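Local atomic coordinates of CsuC (Acinetobacter baumannii, PDB entry 6FJY), a protein that probably acts as a periplasmic chaperone for archaic chaperone-usher Csu pili, holding the tip adhesin CsuE in a pre-assembly complex by donor-strand complementation. Residues P147-S152 against L165-Q170; K171-S176 against G223-G228; T19-Q24 against H70-T75; V33-F38 against I55-P60. All coordinates share one frame; numbering follows the deposited sequence.

Interaction 1. Residues P147-S152 against L165-Q170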
loop_
_atom_site.group_PDB
_atom_site.type_symbol
_atom_site.label_atom_id
_atom_site.label_comp_id
_atom_site.label_asym_id
_atom_site.label_seq_id
_atom_site.Cartn_x
_atom_site.Cartn_y
_atom_site.Cartn_z
ATOM N N PRO A 147 10.555 3.429 17.592
ATOM C CA PRO A 147 9.739 3.657 18.789
ATOM C C PRO A 147 10.482 3.257 20.055
ATOM O O PRO A 147 11.186 2.249 20.085
ATOM C CB PRO A 147 8.507 2.776 18.556
ATOM C CG PRO A 147 8.977 1.697 17.637
ATOM C CD PRO A 147 10.005 2.359 16.741
ATOM N N VAL A 148 10.325 4.069 21.101
ATOM C CA VAL A 148 10.867 3.793 22.431
ATOM C C VAL A 148 9.700 3.871 23.403
ATOM O O VAL A 148 9.234 4.970 23.729
ATOM C CB VAL A 148 11.975 4.778 22.843
ATOM C CG1 VAL A 148 12.481 4.437 24.226
ATOM C CG2 VAL A 148 13.128 4.760 21.847
ATOM N N LEU A 149 9.232 2.720 23.871
ATOM C CA LEU A 149 7.928 2.648 24.514
ATOM C C LEU A 149 8.054 2.372 26.006
ATOM O O LEU A 149 8.834 1.515 26.435
ATOM C CB LEU A 149 7.039 1.582 23.857
ATOM C CG LEU A 149 6.780 1.757 22.361
ATOM C CD1 LEU A 149 5.791 0.723 21.834
ATOM C CD2 LEU A 149 6.276 3.156 22.069
ATOM N N GLN A 150 7.251 3.096 26.780
ATOM C CA GLN A 150 7.115 2.896 28.210
ATOM C C GLN A 150 5.636 2.814 28.546
ATOM O O GLN A 150 4.790 3.355 27.833
ATOM C CB GLN A 150 7.773 4.040 28.990
ATOM C CG GLN A 150 9.248 3.855 29.209
ATOM C CD GLN A 150 9.915 5.110 29.704
ATOM O OE1 GLN A 150 9.269 5.990 30.271
ATOM N NE2 GLN A 150 11.215 5.218 29.459
ATOM N N TRP A 151 5.333 2.092 29.615
ATOM C CA TRP A 151 3.969 1.912 30.072
ATOM C C TRP A 151 3.863 2.270 31.549
ATOM O O TRP A 151 4.862 2.409 32.257
ATOM C CB TRP A 151 3.466 0.480 29.832
ATOM C CG TRP A 151 4.088 -0.557 30.716
ATOM C CD1 TRP A 151 5.259 -1.211 30.507
ATOM C CD2 TRP A 151 3.548 -1.079 31.933
ATOM N NE1 TRP A 151 5.486 -2.108 31.514
ATOM C CE2 TRP A 151 4.454 -2.043 32.409
ATOM C CE3 TRP A 151 2.389 -0.823 32.667
ATOM C CZ2 TRP A 151 4.244 -2.747 33.594
ATOM C CZ3 TRP A 151 2.180 -1.522 33.841
ATOM C CH2 TRP A 151 3.102 -2.473 34.292
ATOM N N SER A 152 2.621 2.443 31.986
ATOM C CA SER A 152 2.217 2.711 33.358
ATOM C C SER A 152 0.708 2.547 33.413
ATOM O O SER A 152 0.013 2.801 32.424
ATOM C CB SER A 152 2.629 4.113 33.830
ATOM O OG SER A 152 1.787 5.112 33.284
ATOM N N LEU A 165 0.612 4.209 27.392
ATOM C CA LEU A 165 1.794 3.889 26.605
ATOM C C LEU A 165 2.431 5.182 26.123
ATOM O O LEU A 165 1.747 6.046 25.567
ATOM C CB LEU A 165 1.439 2.998 25.415
ATOM C CG LEU A 165 1.663 1.491 25.551
ATOM C CD1 LEU A 165 1.500 1.044 26.971
ATOM C CD2 LEU A 165 0.700 0.731 24.641
ATOM N N LYS A 166 3.734 5.319 26.340
ATOM C CA LYS A 166 4.455 6.509 25.923
ATOM C C LYS A 166 5.515 6.123 24.902
ATOM O O LYS A 166 6.173 5.091 25.034
ATOM C CB LYS A 166 5.111 7.226 27.112
ATOM C CG LYS A 166 5.907 8.454 26.698
ATOM C CD LYS A 166 6.592 9.140 27.871
ATOM C CE LYS A 166 5.619 9.800 28.817
ATOM N NZ LYS A 166 6.351 10.289 30.028
ATOM N N ASN A 167 5.635 6.932 23.860
ATOM C CA ASN A 167 6.662 6.767 22.847
ATOM C C ASN A 167 7.612 7.955 22.939
ATOM O O ASN A 167 7.202 9.098 22.711
ATOM C CB ASN A 167 6.033 6.676 21.458
ATOM C CG ASN A 167 6.985 6.153 20.427
ATOM O OD1 ASN A 167 8.196 6.139 20.633
ATOM N ND2 ASN A 167 6.444 5.722 19.290
ATOM N N ASN A 168 8.872 7.682 23.269
ATOM C CA ASN A 168 9.925 8.692 23.316
ATOM C C ASN A 168 10.778 8.713 22.056
ATOM O O ASN A 168 11.736 9.488 21.983
ATOM C CB ASN A 168 10.790 8.480 24.549
ATOM C CG ASN A 168 9.984 8.557 25.817
ATOM O OD1 ASN A 168 9.278 9.540 26.056
ATOM N ND2 ASN A 168 10.053 7.509 26.628
ATOM N N GLY A 169 10.506 7.816 21.106
ATOM C CA GLY A 169 11.213 7.800 19.847
ATOM C C GLY A 169 10.601 8.734 18.816
ATOM O O GLY A 169 9.508 9.264 18.983
ATOM N N GLN A 170 11.337 8.918 17.722
ATOM C CA GLN A 170 10.929 9.785 16.628
ATOM C C GLN A 170 10.076 9.068 15.584
ATOM O O GLN A 170 9.690 9.696 14.591
ATOM C CB GLN A 170 12.163 10.390 15.947
ATOM C CG GLN A 170 13.110 11.188 16.858
ATOM C CD GLN A 170 12.634 12.616 17.142
ATOM O OE1 GLN A 170 11.504 12.992 16.829
ATOM N NE2 GLN A 170 13.521 13.425 17.702
#
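Leu149 to Trp151 run against Leu165 to Asn167 as the two arms of an antiparallel beta hairpin, with strand axes 4.5 Å apart at their closest and directions 155° from one another. The hairpin belongs to the second Ig-like sandwich of the chaperone. Gln150 and Lys166 form its hydrogen-bonded pair, with Gln150 N to Lys166 O at 2.9 Å and Lys166 N to Gln150 O at 2.7 Å; the Leu149-Asn167 and Trp151-Leu165 pairs flanking it are non-hydrogen-bonded. Beyond the strands the pairing goes on through Asn168 N, which donates to Val148 O at 2.8 Å.

On the face carrying Leu149, Trp151, Leu165 and Asn167, methyl CD1 of Leu165 meets CB of Trp151 at 3.5 Å. The indole itself leads away from Leu165, because chi1 of 71° sets CG between the backbone N and the carbonyl carbon; it packs on Ile236 and Lys238 of the adjoining strand. Leu149 sends CD2 onto the amide carbon CG of Asn167, also at 3.5 Å.

That amide is gripped at both ends. Its ND2 donates to the carbonyls of Lys171 and Val197, which should fix the rotation of the group. Its OD1 closes an Asx turn by accepting from Gly169 N at 2.9 Å, while Val148 N reaches the same oxygen at 3.0 Å from the opposite face of the amide plane.

Interaction 2. Residues K171-S176 against G223-G228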
loop_
_atom_site.group_PDB
_atom_site.type_symbol
_atom_site.label_atom_id
_atom_site.label_comp_id
_atom_site.label_asym_id
_atom_site.label_seq_id
_atom_site.Cartn_x
_atom_site.Cartn_y
_atom_site.Cartn_z
ATOM N N LYS A 171 9.792 7.772 15.761
ATOM C CA LYS A 171 8.925 7.035 14.843
ATOM C C LYS A 171 7.815 6.343 15.627
ATOM O O LYS A 171 7.950 6.061 16.820
ATOM C CB LYS A 171 9.675 5.992 14.015
ATOM C CG LYS A 171 10.590 6.569 12.948
ATOM C CD LYS A 171 11.058 5.499 11.986
ATOM C CE LYS A 171 9.999 5.211 10.914
ATOM N NZ LYS A 171 8.865 4.421 11.444
ATOM N N PHE A 172 6.695 6.118 14.946
ATOM C CA PHE A 172 5.523 5.493 15.547
ATOM C C PHE A 172 5.734 3.996 15.773
ATOM O O PHE A 172 6.577 3.348 15.149
ATOM C CB PHE A 172 4.287 5.689 14.665
ATOM C CG PHE A 172 4.331 4.915 13.367
ATOM C CD1 PHE A 172 5.028 5.410 12.270
ATOM C CD2 PHE A 172 3.698 3.686 13.250
ATOM C CE1 PHE A 172 5.073 4.703 11.067
ATOM C CE2 PHE A 172 3.740 2.966 12.048
ATOM C CZ PHE A 172 4.433 3.476 10.956
ATOM N N ALA A 173 4.913 3.452 16.665
ATOM C CA ALA A 173 4.791 2.024 16.889
ATOM C C ALA A 173 3.365 1.610 16.551
ATOM O O ALA A 173 2.412 2.284 16.952
ATOM C CB ALA A 173 5.118 1.653 18.338
ATOM N N ARG A 174 3.225 0.541 15.765
ATOM C CA ARG A 174 1.928 -0.084 15.501
ATOM C C ARG A 174 1.945 -1.421 16.241
ATOM O O ARG A 174 2.560 -2.391 15.787
ATOM C CB ARG A 174 1.654 -0.241 14.002
ATOM C CG ARG A 174 0.239 -0.750 13.692
ATOM C CD ARG A 174 -0.144 -0.769 12.192
ATOM N NE ARG A 174 1.007 -0.936 11.317
ATOM C CZ ARG A 174 1.424 -0.032 10.436
ATOM N NH1 ARG A 174 0.786 1.118 10.294
ATOM N NH2 ARG A 174 2.498 -0.274 9.703
ATOM N N LEU A 175 1.296 -1.451 17.400
ATOM C CA LEU A 175 1.312 -2.602 18.284
ATOM C C LEU A 175 0.086 -3.467 18.042
ATOM O O LEU A 175 -1.021 -2.952 17.850
ATOM C CB LEU A 175 1.350 -2.159 19.741
ATOM C CG LEU A 175 2.518 -1.275 20.166
ATOM C CD1 LEU A 175 2.355 -0.922 21.626
ATOM C CD2 LEU A 175 3.860 -1.956 19.911
ATOM N N SER A 176 0.291 -4.785 18.056
ATOM C CA SER A 176 -0.772 -5.747 17.776
ATOM C C SER A 176 -1.111 -6.562 19.018
ATOM O O SER A 176 -2.225 -6.459 19.534
ATOM C CB SER A 176 -0.392 -6.648 16.595
ATOM O OG SER A 176 0.831 -7.326 16.828
ATOM N N GLY A 223 5.397 -6.968 23.147
ATOM C CA GLY A 223 4.530 -6.557 22.062
ATOM C C GLY A 223 5.148 -6.828 20.706
ATOM O O GLY A 223 6.329 -7.163 20.590
ATOM N N VAL A 224 4.325 -6.666 19.670
ATOM C CA VAL A 224 4.731 -6.856 18.281
ATOM C C VAL A 224 4.449 -5.558 17.542
ATOM O O VAL A 224 3.335 -5.029 17.618
ATOM C CB VAL A 224 3.981 -8.030 17.620
ATOM C CG1 VAL A 224 4.283 -8.098 16.127
ATOM C CG2 VAL A 224 4.325 -9.346 18.293
ATOM N N ASP A 225 5.462 -5.030 16.858
ATOM C CA ASP A 225 5.341 -3.777 16.129
ATOM C C ASP A 225 5.405 -4.070 14.641
ATOM O O ASP A 225 6.302 -4.783 14.181
ATOM C CB ASP A 225 6.429 -2.775 16.519
ATOM C CG ASP A 225 6.325 -1.454 15.737
ATOM O OD1 ASP A 225 5.204 -0.907 15.598
ATOM O OD2 ASP A 225 7.368 -0.958 15.268
ATOM N N SER A 226 4.438 -3.539 13.900
ATOM C CA SER A 226 4.368 -3.701 12.454
ATOM C C SER A 226 4.724 -2.421 11.706
ATOM O O SER A 226 4.417 -2.300 10.517
ATOM C CB SER A 226 2.976 -4.197 12.080
ATOM O OG SER A 226 2.628 -5.263 12.944
ATOM N N SER A 227 5.363 -1.472 12.395
ATOM C CA SER A 227 5.702 -0.182 11.799
ATOM C C SER A 227 6.716 -0.310 10.668
ATOM O O SER A 227 6.612 0.391 9.653
ATOM C CB SER A 227 6.227 0.761 12.881
ATOM O OG SER A 227 7.475 0.319 13.397
ATOM N N GLY A 228 7.703 -1.191 10.822
ATOM C CA GLY A 228 8.788 -1.325 9.873
ATOM C C GLY A 228 8.582 -2.397 8.823
ATOM O O GLY A 228 7.458 -2.790 8.496
#
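Val224 is the first residue of 223-228 to engage the other segment: its carbonyl O accepts from Ser176 N at 3.1 Å, and Ser176 OG lies 3.3 Å from Val224 CB. Next comes Asp225, whose backbone makes a single bridge to Leu175, with CA atoms 4.7 Å apart. Its carboxylate turns back to the chain it faces: with CG anti to the backbone N (chi1 179°), OD1 comes to Arg174 N, though the modelled separation is too short for its length to be trusted.

The bridge lies in the Ig-like domain that follows the PapD-type N-terminal domain. Here the short strand 173-175, which pairs with 195-197, meets strand 220-225, outermost in its sheet within this chain, at a steep 128°, a divergence consistent with the brevity of the pairing.

Ser226 then binds Arg174 twice. Its N donates to Arg174 O at 2.9 Å, and its own O receives Arg174 NH2, also at 2.9 Å, from well above the carbonyl plane (52°). Arg174 NH1 is held separately by the hydroxyl of Tyr196, and Tyr9 makes a cation-pi contact with the same side chain. At Ser227, CB rests 3.4 Å from CE2 of Phe172, whose ring also stacks with that of Phe121.

Interaction 3. Residues T19-Q24 against H70-T75; sequences TAVWLQ and HMLRLT
Met71 lies over one face of the Trp22 indole: its CG is 4.0 Å from the centroid of the six-membered ring and 18° off the ring normal, a CH-pi contact. Met71 SD follows obliquely in a Met-aromatic approach at 4.7 Å from that centroid. The same part of the thioether chain also meets Ala20, with Ala20 CB 3.6 Å from Met71 CG. With CG anti to the backbone N (chi1 -174°), the extended start of the Met71 side chain brings CG to both the indole and the Ala20 methyl.

Beneath them, six backbone hydrogen bonds join Thr19, Val21 and Leu23 to Leu74, Leu72 and His70. Each of these pairs is bonded in both directions, as in Val21 N to Leu72 O at 2.8 Å. This regular antiparallel pairing lies in a sheet of the Ig-like sandwich formed by the PapD-type N-terminal domain.

The face bearing Val21, Leu23, Leu72 and Leu74 turns to the core. Val21 CG2 approaches Leu74 CD1 at 4.2 Å, and the layer continues through Ile5, Val33, Ile35 and Pro57. Further out on the Trp22 side, Trp6 meets the indole with planes at about 35° and Lys69 adds a cation-pi contact. His70 is held at NE2 by Glu68 OE1.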
loop_
_atom_site.group_PDB
_atom_site.type_symbol
_atom_site.label_atom_id
_atom_site.label_comp_id
_atom_site.label_asym_id
_atom_site.label_seq_id
_atom_site.Cartn_x
_atom_site.Cartn_y
_atom_site.Cartn_z
ATOM N N THR A 19 3.683 11.573 -2.982
ATOM C CA THR A 19 3.489 10.158 -3.262
ATOM C C THR A 19 2.110 9.966 -3.879
ATOM O O THR A 19 1.277 10.875 -3.891
ATOM C CB THR A 19 3.621 9.293 -2.009
ATOM O OG1 THR A 19 3.666 7.909 -2.385
ATOM C CG2 THR A 19 2.451 9.518 -1.085
ATOM N N ALA A 20 1.868 8.756 -4.370
ATOM C CA ALA A 20 0.649 8.437 -5.098
ATOM C C ALA A 20 -0.090 7.282 -4.435
ATOM O O ALA A 20 0.525 6.351 -3.905
ATOM C CB ALA A 20 0.959 8.084 -6.570
ATOM N N VAL A 21 -1.416 7.358 -4.473
ATOM C CA VAL A 21 -2.300 6.267 -4.085
ATOM C C VAL A 21 -3.227 6.008 -5.261
ATOM O O VAL A 21 -3.710 6.954 -5.890
ATOM C CB VAL A 21 -3.102 6.582 -2.809
ATOM C CG1 VAL A 21 -4.139 5.503 -2.564
ATOM C CG2 VAL A 21 -2.158 6.682 -1.591
ATOM N N TRP A 22 -3.422 4.738 -5.597
ATOM C CA TRP A 22 -4.219 4.370 -6.754
ATOM C C TRP A 22 -5.646 4.067 -6.339
ATOM O O TRP A 22 -5.893 3.444 -5.303
ATOM C CB TRP A 22 -3.597 3.179 -7.476
ATOM C CG TRP A 22 -2.278 3.532 -8.061
ATOM C CD1 TRP A 22 -1.058 3.139 -7.612
ATOM C CD2 TRP A 22 -2.039 4.375 -9.193
ATOM N NE1 TRP A 22 -0.069 3.678 -8.396
ATOM C CE2 TRP A 22 -0.644 4.440 -9.376
ATOM C CE3 TRP A 22 -2.865 5.066 -10.079
ATOM C CZ2 TRP A 22 -0.057 5.178 -10.401
ATOM C CZ3 TRP A 22 -2.277 5.791 -11.107
ATOM C CH2 TRP A 22 -0.891 5.851 -11.250
ATOM N N LEU A 23 -6.585 4.543 -7.149
ATOM C CA LEU A 23 -8.008 4.288 -6.981
ATOM C C LEU A 23 -8.479 3.577 -8.238
ATOM O O LEU A 23 -8.438 4.160 -9.328
ATOM C CB LEU A 23 -8.760 5.605 -6.816
ATOM C CG LEU A 23 -8.446 6.350 -5.519
ATOM C CD1 LEU A 23 -9.247 7.645 -5.422
ATOM C CD2 LEU A 23 -8.652 5.457 -4.304
ATOM N N GLN A 24 -8.929 2.331 -8.088
ATOM C CA GLN A 24 -9.302 1.505 -9.222
ATOM C C GLN A 24 -10.658 0.847 -8.981
ATOM O O GLN A 24 -10.878 0.210 -7.947
ATOM C CB GLN A 24 -8.210 0.463 -9.494
ATOM C CG GLN A 24 -8.391 -0.304 -10.801
ATOM C CD GLN A 24 -7.128 -1.029 -11.191
ATOM O OE1 GLN A 24 -6.137 -0.990 -10.462
ATOM N NE2 GLN A 24 -7.145 -1.684 -12.338
ATOM N N HIS A 70 -7.548 5.861 -11.307
ATOM C CA HIS A 70 -7.128 7.232 -11.068
ATOM C C HIS A 70 -5.965 7.252 -10.083
ATOM O O HIS A 70 -5.856 6.391 -9.207
ATOM C CB HIS A 70 -8.277 8.090 -10.518
ATOM C CG HIS A 70 -9.416 8.288 -11.469
ATOM N ND1 HIS A 70 -10.110 9.480 -11.549
ATOM C CD2 HIS A 70 -10.008 7.450 -12.353
ATOM C CE1 HIS A 70 -11.057 9.377 -12.466
ATOM N NE2 HIS A 70 -11.015 8.157 -12.972
ATOM N N MET A 71 -5.092 8.237 -10.232
ATOM C CA MET A 71 -4.046 8.461 -9.247
ATOM C C MET A 71 -4.519 9.531 -8.275
ATOM O O MET A 71 -5.139 10.523 -8.672
ATOM C CB MET A 71 -2.722 8.842 -9.906
ATOM C CG MET A 71 -1.548 8.937 -8.937
ATOM S SD MET A 71 -0.068 9.547 -9.719
ATOM C CE MET A 71 -0.503 11.187 -9.740
ATOM N N LEU A 72 -4.288 9.272 -6.995
ATOM C CA LEU A 72 -4.481 10.242 -5.930
ATOM C C LEU A 72 -3.098 10.742 -5.532
ATOM O O LEU A 72 -2.296 9.996 -4.964
ATOM C CB LEU A 72 -5.231 9.621 -4.756
ATOM C CG LEU A 72 -5.228 10.367 -3.414
ATOM C CD1 LEU A 72 -5.789 11.793 -3.527
ATOM C CD2 LEU A 72 -6.014 9.564 -2.397
ATOM N N ARG A 73 -2.809 11.978 -5.897
ATOM C CA ARG A 73 -1.537 12.620 -5.614
ATOM C C ARG A 73 -1.601 13.255 -4.229
ATOM O O ARG A 73 -2.531 14.015 -3.933
ATOM C CB ARG A 73 -1.265 13.680 -6.676
ATOM C CG ARG A 73 0.163 13.967 -6.976
ATOM C CD ARG A 73 0.250 15.029 -8.058
ATOM N NE ARG A 73 0.252 14.451 -9.397
ATOM C CZ ARG A 73 1.317 13.909 -9.974
ATOM N NH1 ARG A 73 2.474 13.860 -9.325
ATOM N NH2 ARG A 73 1.222 13.415 -11.201
ATOM N N LEU A 74 -0.644 12.913 -3.374
ATOM C CA LEU A 74 -0.502 13.529 -2.057
ATOM C C LEU A 74 0.787 14.336 -2.054
ATOM O O LEU A 74 1.880 13.762 -2.039
ATOM C CB LEU A 74 -0.494 12.483 -0.950
ATOM C CG LEU A 74 -1.669 11.519 -0.974
ATOM C CD1 LEU A 74 -1.520 10.502 0.118
ATOM C CD2 LEU A 74 -2.954 12.314 -0.790
ATOM N N THR A 75 0.656 15.662 -2.068
ATOM C CA THR A 75 1.776 16.574 -2.272
ATOM C C THR A 75 1.985 17.448 -1.042
ATOM O O THR A 75 1.025 18.023 -0.514
ATOM C CB THR A 75 1.543 17.454 -3.505
ATOM O OG1 THR A 75 1.293 16.622 -4.639
ATOM C CG2 THR A 75 2.763 18.306 -3.797
#

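Interaction 4. Residues V33-F38 against I55-P60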
loop_
_atom_site.group_PDB
_atom_site.type_symbol
_atom_site.label_atom_id
_atom_site.label_comp_id
_atom_site.label_asym_id
_atom_site.label_seq_id
_atom_site.Cartn_x
_atom_site.Cartn_y
_atom_site.Cartn_z
ATOM N N VAL A 33 -15.912 9.367 -5.231
ATOM C CA VAL A 33 -14.925 9.320 -4.160
ATOM C C VAL A 33 -14.564 10.735 -3.736
ATOM O O VAL A 33 -14.206 11.569 -4.574
ATOM C CB VAL A 33 -13.663 8.563 -4.610
ATOM C CG1 VAL A 33 -12.672 8.488 -3.493
ATOM C CG2 VAL A 33 -14.045 7.173 -5.092
ATOM N N GLN A 34 -14.614 10.981 -2.436
ATOM C CA GLN A 34 -14.106 12.194 -1.815
ATOM C C GLN A 34 -12.850 11.835 -1.040
ATOM O O GLN A 34 -12.777 10.763 -0.433
ATOM C CB GLN A 34 -15.129 12.822 -0.867
ATOM C CG GLN A 34 -14.656 14.135 -0.253
ATOM C CD GLN A 34 -15.464 14.552 0.966
ATOM O OE1 GLN A 34 -16.288 13.791 1.471
ATOM N NE2 GLN A 34 -15.217 15.762 1.455
ATOM N N ILE A 35 -11.851 12.710 -1.110
ATOM C CA ILE A 35 -10.551 12.497 -0.488
ATOM C C ILE A 35 -10.241 13.692 0.399
ATOM O O ILE A 35 -10.315 14.836 -0.053
ATOM C CB ILE A 35 -9.447 12.311 -1.542
ATOM C CG1 ILE A 35 -9.796 11.152 -2.479
ATOM C CG2 ILE A 35 -8.137 12.010 -0.879
ATOM C CD1 ILE A 35 -10.509 11.586 -3.755
ATOM N N ARG A 36 -9.923 13.433 1.664
ATOM C CA ARG A 36 -9.456 14.463 2.587
ATOM C C ARG A 36 -8.244 13.944 3.353
ATOM O O ARG A 36 -8.068 12.738 3.521
ATOM C CB ARG A 36 -10.552 14.882 3.570
ATOM C CG ARG A 36 -11.675 15.711 2.941
ATOM C CD ARG A 36 -12.822 15.906 3.908
ATOM N NE ARG A 36 -13.503 14.649 4.202
ATOM C CZ ARG A 36 -14.463 14.515 5.112
ATOM N NH1 ARG A 36 -14.851 15.562 5.829
ATOM N NH2 ARG A 36 -15.030 13.334 5.313
ATOM N N VAL A 37 -7.381 14.856 3.800
ATOM C CA VAL A 37 -6.219 14.466 4.593
ATOM C C VAL A 37 -6.220 15.293 5.872
ATOM O O VAL A 37 -6.216 16.526 5.825
ATOM C CB VAL A 37 -4.892 14.628 3.830
ATOM C CG1 VAL A 37 -3.710 14.188 4.707
ATOM C CG2 VAL A 37 -4.922 13.820 2.558
ATOM N N PHE A 38 -6.194 14.613 7.004
ATOM C CA PHE A 38 -6.234 15.234 8.313
ATOM C C PHE A 38 -4.908 15.026 9.023
ATOM O O PHE A 38 -4.239 14.010 8.837
ATOM C CB PHE A 38 -7.369 14.650 9.163
ATOM C CG PHE A 38 -8.743 14.964 8.639
ATOM C CD1 PHE A 38 -9.402 16.119 9.035
ATOM C CD2 PHE A 38 -9.369 14.121 7.733
ATOM C CE1 PHE A 38 -10.662 16.410 8.554
ATOM C CE2 PHE A 38 -10.632 14.409 7.253
ATOM C CZ PHE A 38 -11.276 15.553 7.658
ATOM N N ILE A 55 -0.353 18.697 3.531
ATOM C CA ILE A 55 -0.479 17.647 2.529
ATOM C C ILE A 55 -1.785 17.873 1.788
ATOM O O ILE A 55 -2.874 17.770 2.368
ATOM C CB ILE A 55 -0.445 16.248 3.158
ATOM C CG1 ILE A 55 0.877 16.033 3.875
ATOM C CG2 ILE A 55 -0.630 15.192 2.090
ATOM C CD1 ILE A 55 2.044 16.263 2.977
ATOM N N ILE A 56 -1.679 18.172 0.504
ATOM C CA ILE A 56 -2.841 18.525 -0.296
ATOM C C ILE A 56 -3.153 17.353 -1.222
ATOM O O ILE A 56 -2.301 16.964 -2.033
ATOM C CB ILE A 56 -2.608 19.834 -1.061
ATOM C CG1 ILE A 56 -2.318 20.944 -0.040
ATOM C CG2 ILE A 56 -3.851 20.214 -1.858
ATOM C CD1 ILE A 56 -2.115 22.318 -0.629
ATOM N N PRO A 57 -4.324 16.726 -1.103
ATOM C CA PRO A 57 -4.679 15.640 -2.032
ATOM C C PRO A 57 -5.191 16.203 -3.339
ATOM O O PRO A 57 -5.934 17.189 -3.369
ATOM C CB PRO A 57 -5.792 14.890 -1.296
ATOM C CG PRO A 57 -6.470 15.984 -0.485
ATOM C CD PRO A 57 -5.367 16.964 -0.085
ATOM N N SER A 58 -4.792 15.557 -4.430
ATOM C CA SER A 58 -5.239 15.940 -5.760
ATOM C C SER A 58 -5.678 14.674 -6.484
ATOM O O SER A 58 -4.848 13.765 -6.703
ATOM C CB SER A 58 -4.127 16.666 -6.517
ATOM O OG SER A 58 -4.556 17.035 -7.822
ATOM N N PRO A 59 -6.948 14.572 -6.897
ATOM C CA PRO A 59 -8.000 15.563 -6.675
ATOM C C PRO A 59 -8.668 15.394 -5.310
ATOM O O PRO A 59 -8.512 14.346 -4.692
ATOM C CB PRO A 59 -8.997 15.248 -7.795
ATOM C CG PRO A 59 -8.935 13.745 -7.876
ATOM C CD PRO A 59 -7.463 13.383 -7.607
ATOM N N PRO A 60 -9.384 16.417 -4.838
ATOM C CA PRO A 60 -10.167 16.237 -3.603
ATOM C C PRO A 60 -11.449 15.432 -3.816
ATOM O O PRO A 60 -12.008 14.921 -2.841
ATOM C CB PRO A 60 -10.437 17.677 -3.136
ATOM C CG PRO A 60 -10.388 18.485 -4.404
ATOM C CD PRO A 60 -9.394 17.819 -5.305
#
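Ile35 and Val37 face Pro57 and Ile55 across the interior of the N-terminal Ig-like sandwich, from strands nearly antiparallel (172°) whose axes come no closer than 6.8 Å. The strand holding 55-60 changes sheets, as the corresponding strand does in PapD-like chaperones: Ile56 and Ser58 bond to strand 69-76, whereas Pro60 and Ala62 bond to strand 31-41. A cis peptide before Pro59 marks the switch.

Packing is tight in the middle. Ile35 CG2 lies 3.7 Å from Pro57 CB, and Val37 CG2 is 4.0 Å from Pro57 CG, so the proline ring meets both branched side chains, each of which runs past it in the direction opposite to its own. Val37 uses its other methyl, CG1, placed anti to the backbone N (chi1 -179°), to reach Ile55 CB at 4.2 Å. Leu72 and Leu74 pack on Pro57 as well, joining this cluster to the next strand.

Toward solvent the contact thins out. Ile56 and Ser58 point away from strand 31-41 and are exposed, and so is the Pro60 ring. Here Gln34 touches the other segment through its aliphatic CG, 3.8 Å from Pro60 O. The same oxygen accepts the one hydrogen bond between the segments, from Ile35 N at 2.8 Å, with the donor 37° out of the carbonyl plane.

Overall arrangement
The four contacts form two pairs on opposite sides of the chain's centre. Interactions 3 and 4 share the N-terminal sandwich, with centres 9 Å apart: interaction 4 is nested within the loop closed by interaction 3, and they touch where Leu72 CD1 packs on Ile35 CG2 at 3.5 Å and Arg73 O meets Ser58 N at 2.8 Å. Interactions 1 and 2, centres 11 Å apart, share the second domain and meet where Pro147 CB lies 3.6 Å from Ala173 CB. The nearest atoms of interactions 2 and 3 are about 13 Å apart, as are those of interactions 2 and 4. Interaction 2 faces the domain junction, since Arg174 and Phe172 contact Tyr9 and Phe121 of the N-terminal part.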